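Local coordinates for De novo designed protein Foldit4 (PDB 6WI5) that has no known natural function, being a de novo designed Foldit protein that folds into a compact two-helix, four-stranded ferredoxin-like domain, at residues 29-34 with 59-64; 17-22 with 74-79. All coordinates share one frame; numbering follows the deposited sequence.

Overall arrangement
Both contacts join helix 17-31 to helix 59-76, the two helices that lie side by side on one face of the four-stranded antiparallel sheet. They run in opposite directions, so each contact pairs the beginning of one helix with the end of the other, and the two centres lie about 20 Å apart. Both sites are partly buried, with one buried and one exposed residue among the three that touch. Contact 1 is mainly electrostatic, a Glu-Arg salt bridge beside the methyl of a buried threonine. Contact 2 has no hydrogen bond between its segments: a leucine from each helix meets, one of them also packing on the sheet, and an exposed arginine lays a face of its guanidinium over one methyl of Leu76.

Contact 1. Residues 29-34 with 59-64; sequences KRESNS and KETIER
Glu31, in the last turn of helix 17-31, reaches across to Thr61 and Arg64 on the first turns of helix 59-76. Its CG stands anti to the backbone N (chi1 -178°), which sets Glu31 CG 3.6 Å from Thr61 CG2; a bend at chi2 then turns the carboxylate toward Arg64. The arginine grips it side-on with two nitrogens. Arg64 NH2 gives Glu31 OE1 a nearly straight bond of 2.6 Å (N-H...O 173°), with OE1 in the guanidinium plane, while Arg64 NE reaches Glu31 OE2 at 2.9 Å. The carboxylate and guanidinium planes are twisted 49° apart, so the pair is not coplanar. Arg68, one turn on, adds a second salt bridge to OE2, and Glu60 OE1 lies at a long 3.7 Å from Arg64 NH1. With an alanine here in place of Glu31, Arg64 and Arg68 would probably lose the carboxylate they share, leaving the Arg64 guanidinium freer to turn.

Ser32 is the first residue to leave helical geometry, and Ser32 OG shares a 2.9 Å hydrogen bond with Ser34 OG inside the turn that follows. Ser34 OG also bonds weakly with His56 NE2 of strand 47-56. On the facing helix, Thr61 OG1 pairs with Asp58, and the Thr61 side chain touches His56; Ile62 turns away from this contact to pack on strands 3-11 and 47-56.

Contact 2. Residues 17-22 with 74-79; sequences VRRLIK and KKLDKN
Two methyls of one leucine, Leu76 CD1 and CD2, meet Leu20 and Arg19 near the start of helix 17-31. The apolar part is Leu76 CD1, which lies 3.7 Å from Leu20 CA and 3.8 Å from Leu20 CD1. The two leucine side chains are set at a slant to one another. CG of Leu20 is anti to the backbone N (chi1 177°), which directs the side chain between helices and sheet, where it touches Ile9 and Val11 of strand 3-11 and Val50 of strand 47-56.

The other methyl meets a charged group. Leu76 CD2 sits 3.4 Å above the guanidinium plane of Arg19, over its centre, with CZ and NH2 of Arg19 each 3.5 Å from it. The methyl thus rests on the flat face of the guanidinium: the group's N-H bonds lie in its own plane and are not spent on the leucine, so an exposed arginine can cover one methyl of Leu76 while its N-H groups point around the rim. The Arg19 chain reaches this position by bending at chi2 and chi3.

Strands and helices follow the beta-alpha-beta-beta-alpha-beta order of a ferredoxin-like fold, with the strands ordered 36-44, 47-56, 3-11 and 81-87 and both helices on the same face. Leu20 and Leu76 thus join the two crossover helices of that fold.

No hydrogen bond crosses the two segments; a side-chain bond forms where the chain leaves helix 59-76. Asp77 is the first residue outside helical geometry, and Asp77 OD1 accepts from the backbone N of Asn79 at 3.2 Å, an Asx turn in which the donor lies well above the carboxylate plane. Asp77 OD2 bonds weakly with Ser80 OG, just ahead of edge strand 81-87.

Contact 1. Residues 29-34 with 59-64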
ATOM      1  N   LYS A  29       5.101   2.160  -9.524  1.00 28.34           N
ATOM      2  CA  LYS A  29       5.587   2.531 -10.849  1.00 38.83           C
ATOM      3  C   LYS A  29       6.941   1.895 -11.142  1.00 37.05           C
ATOM      4  O   LYS A  29       7.203   1.474 -12.275  1.00 42.32           O
ATOM      5  CB  LYS A  29       5.674   4.055 -10.955  1.00 45.26           C
ATOM      6  CG  LYS A  29       6.186   4.574 -12.285  1.00 71.07           C
ATOM      7  CD  LYS A  29       6.565   6.043 -12.174  1.00 79.05           C
ATOM      8  CE  LYS A  29       6.980   6.620 -13.516  1.00 72.82           C
ATOM      9  NZ  LYS A  29       5.820   6.774 -14.435  1.00 69.07           N
ATOM     10  N   ARG A  30       7.813   1.817 -10.134  1.00 39.92           N
ATOM     11  CA  ARG A  30       9.131   1.223 -10.337  1.00 43.24           C
ATOM     12  C   ARG A  30       9.041  -0.273 -10.599  1.00 54.39           C
ATOM     13  O   ARG A  30       9.882  -0.825 -11.319  1.00 52.19           O
ATOM     14  CB  ARG A  30      10.024   1.496  -9.126  1.00 35.79           C
ATOM     15  CG  ARG A  30      10.448   2.948  -8.981  1.00 42.01           C
ATOM     16  CD  ARG A  30      11.182   3.183  -7.670  1.00 38.57           C
ATOM     17  NE  ARG A  30      11.710   4.541  -7.579  1.00 47.51           N
ATOM     18  CZ  ARG A  30      12.327   5.034  -6.509  1.00 63.45           C
ATOM     19  NH1 ARG A  30      12.777   6.281  -6.517  1.00 57.43           N
ATOM     20  NH2 ARG A  30      12.492   4.281  -5.432  1.00 59.47           N
ATOM     21  N   GLU A  31       8.038  -0.944 -10.032  1.00 43.83           N
ATOM     22  CA  GLU A  31       7.899  -2.383 -10.229  1.00 56.89           C
ATOM     23  C   GLU A  31       7.539  -2.705 -11.675  1.00 58.81           C
ATOM     24  O   GLU A  31       8.314  -3.347 -12.393  1.00 72.47           O
ATOM     25  CB  GLU A  31       6.851  -2.942  -9.265  1.00 43.93           C
ATOM     26  CG  GLU A  31       6.656  -4.444  -9.356  1.00 49.32           C
ATOM     27  CD  GLU A  31       7.952  -5.215  -9.202  1.00 49.36           C
ATOM     28  OE1 GLU A  31       8.335  -5.931 -10.152  1.00 51.02           O
ATOM     29  OE2 GLU A  31       8.592  -5.102  -8.135  1.00 40.39           O
ATOM     30  N   SER A  32       6.367  -2.261 -12.121  1.00 57.54           N
ATOM     31  CA  SER A  32       5.916  -2.501 -13.485  1.00 57.61           C
ATOM     32  C   SER A  32       4.709  -1.619 -13.760  1.00 69.61           C
ATOM     33  O   SER A  32       4.013  -1.184 -12.838  1.00 66.63           O
ATOM     34  CB  SER A  32       5.562  -3.975 -13.715  1.00 56.85           C
ATOM     35  OG  SER A  32       5.053  -4.179 -15.021  1.00 63.95           O
ATOM     36  N   ASN A  33       4.471  -1.360 -15.046  1.00 76.99           N
ATOM     37  CA  ASN A  33       3.279  -0.635 -15.468  1.00 70.65           C
ATOM     38  C   ASN A  33       2.064  -1.540 -15.622  1.00 56.91           C
ATOM     39  O   ASN A  33       0.955  -1.033 -15.819  1.00 65.52           O
ATOM     40  CB  ASN A  33       3.545   0.100 -16.785  1.00 74.84           C
ATOM     41  CG  ASN A  33       4.173  -0.795 -17.836  1.00 92.70           C
ATOM     42  OD1 ASN A  33       4.286  -2.007 -17.653  1.00 99.12           O
ATOM     43  ND2 ASN A  33       4.585  -0.199 -18.949  1.00 91.64           N
ATOM     44  N   SER A  34       2.247  -2.859 -15.544  1.00 63.89           N
ATOM     45  CA  SER A  34       1.136  -3.798 -15.595  1.00 59.44           C
ATOM     46  C   SER A  34       0.439  -3.961 -14.252  1.00 65.63           C
ATOM     47  O   SER A  34      -0.625  -4.584 -14.195  1.00 49.31           O
ATOM     48  CB  SER A  34       1.627  -5.162 -16.085  1.00 62.07           C
ATOM     49  OG  SER A  34       2.621  -5.685 -15.219  1.00 57.84           O
ATOM     50  N   LYS A  59       2.552 -13.773  -8.311  1.00 34.48           N
ATOM     51  CA  LYS A  59       2.672 -13.666  -6.860  1.00 40.50           C
ATOM     52  C   LYS A  59       4.066 -13.214  -6.440  1.00 37.85           C
ATOM     53  O   LYS A  59       4.209 -12.534  -5.417  1.00 33.32           O
ATOM     54  CB  LYS A  59       2.323 -15.002  -6.201  1.00 48.07           C
ATOM     55  CG  LYS A  59       2.220 -14.938  -4.682  1.00 62.30           C
ATOM     56  CD  LYS A  59       1.718 -16.252  -4.102  1.00 78.84           C
ATOM     57  N   GLU A  60       5.096 -13.572  -7.209  1.00 38.51           N
ATOM     58  CA  GLU A  60       6.449 -13.114  -6.900  1.00 42.81           C
ATOM     59  C   GLU A  60       6.542 -11.596  -6.993  1.00 36.20           C
ATOM     60  O   GLU A  60       7.136 -10.944  -6.126  1.00 33.69           O
ATOM     61  CB  GLU A  60       7.456 -13.773  -7.843  1.00 49.98           C
ATOM     62  CG  GLU A  60       8.906 -13.458  -7.516  1.00 65.62           C
ATOM     63  CD  GLU A  60       9.859 -13.906  -8.606  1.00 80.48           C
ATOM     64  OE1 GLU A  60      10.021 -13.164  -9.598  1.00 82.32           O
ATOM     65  OE2 GLU A  60      10.440 -15.004  -8.474  1.00 84.40           O
ATOM     66  N   THR A  61       5.964 -11.018  -8.048  1.00 31.47           N
ATOM     67  CA  THR A  61       5.914  -9.565  -8.169  1.00 38.20           C
ATOM     68  C   THR A  61       5.135  -8.945  -7.017  1.00 33.28           C
ATOM     69  O   THR A  61       5.546  -7.923  -6.455  1.00 29.71           O
ATOM     70  CB  THR A  61       5.283  -9.177  -9.508  1.00 38.79           C
ATOM     71  OG1 THR A  61       6.115  -9.634 -10.582  1.00 46.52           O
ATOM     72  CG2 THR A  61       5.108  -7.671  -9.610  1.00 41.39           C
ATOM     73  N   ILE A  62       4.013  -9.563  -6.644  1.00 30.78           N
ATOM     74  CA  ILE A  62       3.172  -9.028  -5.576  1.00 27.63           C
ATOM     75  C   ILE A  62       3.933  -9.009  -4.255  1.00 28.52           C
ATOM     76  O   ILE A  62       3.947  -7.999  -3.542  1.00 30.12           O
ATOM     77  CB  ILE A  62       1.869  -9.841  -5.473  1.00 38.18           C
ATOM     78  CG1 ILE A  62       0.795  -9.248  -6.386  1.00 43.48           C
ATOM     79  CG2 ILE A  62       1.383  -9.914  -4.038  1.00 47.94           C
ATOM     80  CD1 ILE A  62       0.348  -7.866  -5.978  1.00 38.99           C
ATOM     81  N   GLU A  63       4.587 -10.123  -3.912  1.00 26.69           N
ATOM     82  CA  GLU A  63       5.281 -10.196  -2.629  1.00 29.60           C
ATOM     83  C   GLU A  63       6.472  -9.247  -2.587  1.00 27.46           C
ATOM     84  O   GLU A  63       6.753  -8.642  -1.546  1.00 31.41           O
ATOM     85  CB  GLU A  63       5.728 -11.632  -2.350  1.00 41.46           C
ATOM     86  CG  GLU A  63       4.588 -12.634  -2.281  1.00 56.19           C
ATOM     87  CD  GLU A  63       5.052 -14.014  -1.860  1.00 80.62           C
ATOM     88  OE1 GLU A  63       5.400 -14.189  -0.673  1.00 97.29           O
ATOM     89  OE2 GLU A  63       5.079 -14.921  -2.719  1.00 79.43           O
ATOM     90  N   ARG A  64       7.183  -9.102  -3.709  1.00 30.85           N
ATOM     91  CA  ARG A  64       8.302  -8.167  -3.754  1.00 35.67           C
ATOM     92  C   ARG A  64       7.823  -6.729  -3.606  1.00 35.82           C
ATOM     93  O   ARG A  64       8.437  -5.931  -2.886  1.00 34.08           O
ATOM     94  CB  ARG A  64       9.081  -8.344  -5.059  1.00 38.74           C
ATOM     95  CG  ARG A  64      10.197  -7.330  -5.255  1.00 42.36           C
ATOM     96  CD  ARG A  64      11.000  -7.601  -6.522  1.00 43.31           C
ATOM     97  NE  ARG A  64      10.193  -7.496  -7.735  1.00 44.32           N
ATOM     98  CZ  ARG A  64       9.757  -8.538  -8.436  1.00 45.56           C
ATOM     99  NH1 ARG A  64      10.049  -9.772  -8.050  1.00 45.37           N
ATOM    100  NH2 ARG A  64       9.030  -8.345  -9.529  1.00 48.19           N
TER

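Contact 2. Residues 17-22 with 74-79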
ATOM      1  N   VAL A  17      -0.128  12.422   4.705  1.00 37.04           N
ATOM      2  CA  VAL A  17      -0.786  11.499   3.786  1.00 34.93           C
ATOM      3  C   VAL A  17      -0.261  11.677   2.366  1.00 38.04           C
ATOM      4  O   VAL A  17      -0.053  10.697   1.640  1.00 28.43           O
ATOM      5  CB  VAL A  17      -2.311  11.687   3.853  1.00 36.33           C
ATOM      6  CG1 VAL A  17      -3.001  10.859   2.779  1.00 33.58           C
ATOM      7  CG2 VAL A  17      -2.823  11.314   5.231  1.00 38.77           C
ATOM      8  N   ARG A  18      -0.036  12.925   1.948  1.00 29.77           N
ATOM      9  CA  ARG A  18       0.365  13.193   0.570  1.00 30.89           C
ATOM     10  C   ARG A  18       1.697  12.529   0.238  1.00 25.05           C
ATOM     11  O   ARG A  18       1.841  11.893  -0.812  1.00 28.10           O
ATOM     12  CB  ARG A  18       0.439  14.700   0.334  1.00 32.01           C
ATOM     13  CG  ARG A  18       0.944  15.091  -1.041  1.00 32.74           C
ATOM     14  CD  ARG A  18       1.161  16.591  -1.127  1.00 43.17           C
ATOM     15  NE  ARG A  18       1.946  17.083   0.001  1.00 57.47           N
ATOM     16  CZ  ARG A  18       3.274  17.052   0.058  1.00 69.73           C
ATOM     17  NH1 ARG A  18       3.972  16.551  -0.952  1.00 69.73           N
ATOM     18  NH2 ARG A  18       3.904  17.521   1.126  1.00 64.47           N
ATOM     19  N   ARG A  19       2.687  12.672   1.124  1.00 28.35           N
ATOM     20  CA  ARG A  19       3.986  12.051   0.880  1.00 31.19           C
ATOM     21  C   ARG A  19       3.886  10.532   0.897  1.00 32.20           C
ATOM     22  O   ARG A  19       4.559   9.848   0.118  1.00 25.84           O
ATOM     23  CB  ARG A  19       5.005  12.527   1.914  1.00 35.31           C
ATOM     24  CG  ARG A  19       5.881  13.674   1.445  1.00 57.21           C
ATOM     25  CD  ARG A  19       7.343  13.394   1.752  1.00 41.55           C
ATOM     26  NE  ARG A  19       7.575  13.196   3.180  1.00 51.91           N
ATOM     27  CZ  ARG A  19       8.727  12.784   3.698  1.00 48.69           C
ATOM     28  NH1 ARG A  19       9.755  12.518   2.905  1.00 49.46           N
ATOM     29  NH2 ARG A  19       8.850  12.631   5.010  1.00 59.49           N
ATOM     30  N   LEU A  20       3.050   9.985   1.781  1.00 27.29           N
ATOM     31  CA  LEU A  20       2.901   8.535   1.866  1.00 29.07           C
ATOM     32  C   LEU A  20       2.321   7.967   0.579  1.00 26.59           C
ATOM     33  O   LEU A  20       2.827   6.975   0.040  1.00 34.45           O
ATOM     34  CB  LEU A  20       2.025   8.171   3.064  1.00 27.96           C
ATOM     35  CG  LEU A  20       1.712   6.683   3.239  1.00 39.00           C
ATOM     36  CD1 LEU A  20       2.991   5.888   3.443  1.00 39.85           C
ATOM     37  CD2 LEU A  20       0.752   6.470   4.398  1.00 40.41           C
ATOM     38  N   ILE A  21       1.254   8.585   0.067  1.00 25.86           N
ATOM     39  CA  ILE A  21       0.640   8.107  -1.170  1.00 25.37           C
ATOM     40  C   ILE A  21       1.603   8.258  -2.339  1.00 33.43           C
ATOM     41  O   ILE A  21       1.700   7.376  -3.201  1.00 23.52           O
ATOM     42  CB  ILE A  21      -0.685   8.848  -1.427  1.00 28.10           C
ATOM     43  CG1 ILE A  21      -1.727   8.451  -0.380  1.00 28.48           C
ATOM     44  CG2 ILE A  21      -1.195   8.571  -2.834  1.00 31.39           C
ATOM     45  CD1 ILE A  21      -3.059   9.131  -0.569  1.00 31.82           C
ATOM     46  N   LYS A  22       2.331   9.375  -2.389  1.00 26.09           N
ATOM     47  CA  LYS A  22       3.287   9.585  -3.472  1.00 32.06           C
ATOM     48  C   LYS A  22       4.376   8.521  -3.457  1.00 24.54           C
ATOM     49  O   LYS A  22       4.744   7.985  -4.508  1.00 28.87           O
ATOM     50  CB  LYS A  22       3.900  10.982  -3.368  1.00 33.32           C
ATOM     51  CG  LYS A  22       4.883  11.313  -4.480  1.00 36.13           C
ATOM     52  CD  LYS A  22       5.516  12.681  -4.271  1.00 38.93           C
ATOM     53  CE  LYS A  22       6.483  13.016  -5.396  1.00 58.13           C
ATOM     54  NZ  LYS A  22       7.146  14.333  -5.191  1.00 47.48           N
ATOM     55  N   LYS A  74       7.677   2.389   6.581  1.00 33.76           N
ATOM     56  CA  LYS A  74       8.394   2.476   7.847  1.00 37.11           C
ATOM     57  C   LYS A  74       9.407   3.613   7.845  1.00 44.82           C
ATOM     58  O   LYS A  74       9.661   4.214   8.896  1.00 51.60           O
ATOM     59  CB  LYS A  74       9.085   1.146   8.149  1.00 47.63           C
ATOM     60  CG  LYS A  74       9.143   0.804   9.626  1.00 59.85           C
ATOM     61  CD  LYS A  74       7.745   0.605  10.190  1.00 64.13           C
ATOM     62  CE  LYS A  74       7.023  -0.530   9.480  1.00 66.37           C
ATOM     63  NZ  LYS A  74       5.626  -0.701   9.969  1.00 56.38           N
ATOM     64  N   LYS A  75       9.992   3.924   6.686  1.00 39.46           N
ATOM     65  CA  LYS A  75      10.930   5.039   6.611  1.00 57.30           C
ATOM     66  C   LYS A  75      10.229   6.378   6.802  1.00 49.18           C
ATOM     67  O   LYS A  75      10.814   7.306   7.371  1.00 47.55           O
ATOM     68  CB  LYS A  75      11.673   5.013   5.275  1.00 48.81           C
ATOM     69  N   LEU A  76       8.984   6.499   6.336  1.00 42.79           N
ATOM     70  CA  LEU A  76       8.244   7.744   6.520  1.00 41.60           C
ATOM     71  C   LEU A  76       7.743   7.883   7.951  1.00 47.46           C
ATOM     72  O   LEU A  76       7.729   8.988   8.506  1.00 54.89           O
ATOM     73  CB  LEU A  76       7.077   7.808   5.535  1.00 36.78           C
ATOM     74  CG  LEU A  76       7.451   8.013   4.067  1.00 44.41           C
ATOM     75  CD1 LEU A  76       6.254   7.756   3.169  1.00 39.36           C
ATOM     76  CD2 LEU A  76       7.990   9.416   3.847  1.00 47.20           C
ATOM     77  N   ASP A  77       7.329   6.776   8.564  1.00 42.83           N
ATOM     78  CA  ASP A  77       6.828   6.797   9.936  1.00 50.10           C
ATOM     79  C   ASP A  77       7.112   5.437  10.555  1.00 48.42           C
ATOM     80  O   ASP A  77       6.525   4.431  10.143  1.00 44.85           O
ATOM     81  CB  ASP A  77       5.337   7.124   9.973  1.00 60.26           C
ATOM     82  CG  ASP A  77       4.796   7.248  11.386  1.00 75.13           C
ATOM     83  OD1 ASP A  77       5.600   7.254  12.342  1.00 53.96           O
ATOM     84  OD2 ASP A  77       3.560   7.337  11.540  1.00 78.09           O
ATOM     85  N   LYS A  78       8.011   5.413  11.541  1.00 43.61           N
ATOM     86  CA  LYS A  78       8.388   4.160  12.188  1.00 55.49           C
ATOM     87  C   LYS A  78       7.215   3.528  12.927  1.00 55.76           C
ATOM     88  O   LYS A  78       7.105   2.297  12.979  1.00 55.35           O
ATOM     89  CB  LYS A  78       9.560   4.415  13.139  1.00 63.05           C
ATOM     90  CG  LYS A  78       9.776   3.361  14.210  1.00 65.26           C
ATOM     91  CD  LYS A  78      10.922   3.761  15.128  1.00 75.99           C
ATOM     92  CE  LYS A  78      10.719   5.166  15.680  1.00 78.83           C
ATOM     93  NZ  LYS A  78      11.884   5.626  16.485  1.00 85.12           N
ATOM     94  N   ASN A  79       6.324   4.344  13.488  1.00 45.67           N
ATOM     95  CA  ASN A  79       5.213   3.859  14.293  1.00 59.53           C
ATOM     96  C   ASN A  79       3.936   3.647  13.483  1.00 52.54           C
ATOM     97  O   ASN A  79       2.845   3.623  14.063  1.00 46.44           O
ATOM     98  CB  ASN A  79       4.943   4.824  15.450  1.00 62.37           C
ATOM     99  CG  ASN A  79       6.135   4.972  16.374  1.00 57.43           C
ATOM    100  OD1 ASN A  79       6.852   4.008  16.639  1.00 56.15           O
ATOM    101  ND2 ASN A  79       6.354   6.186  16.868  1.00 72.94           N
TER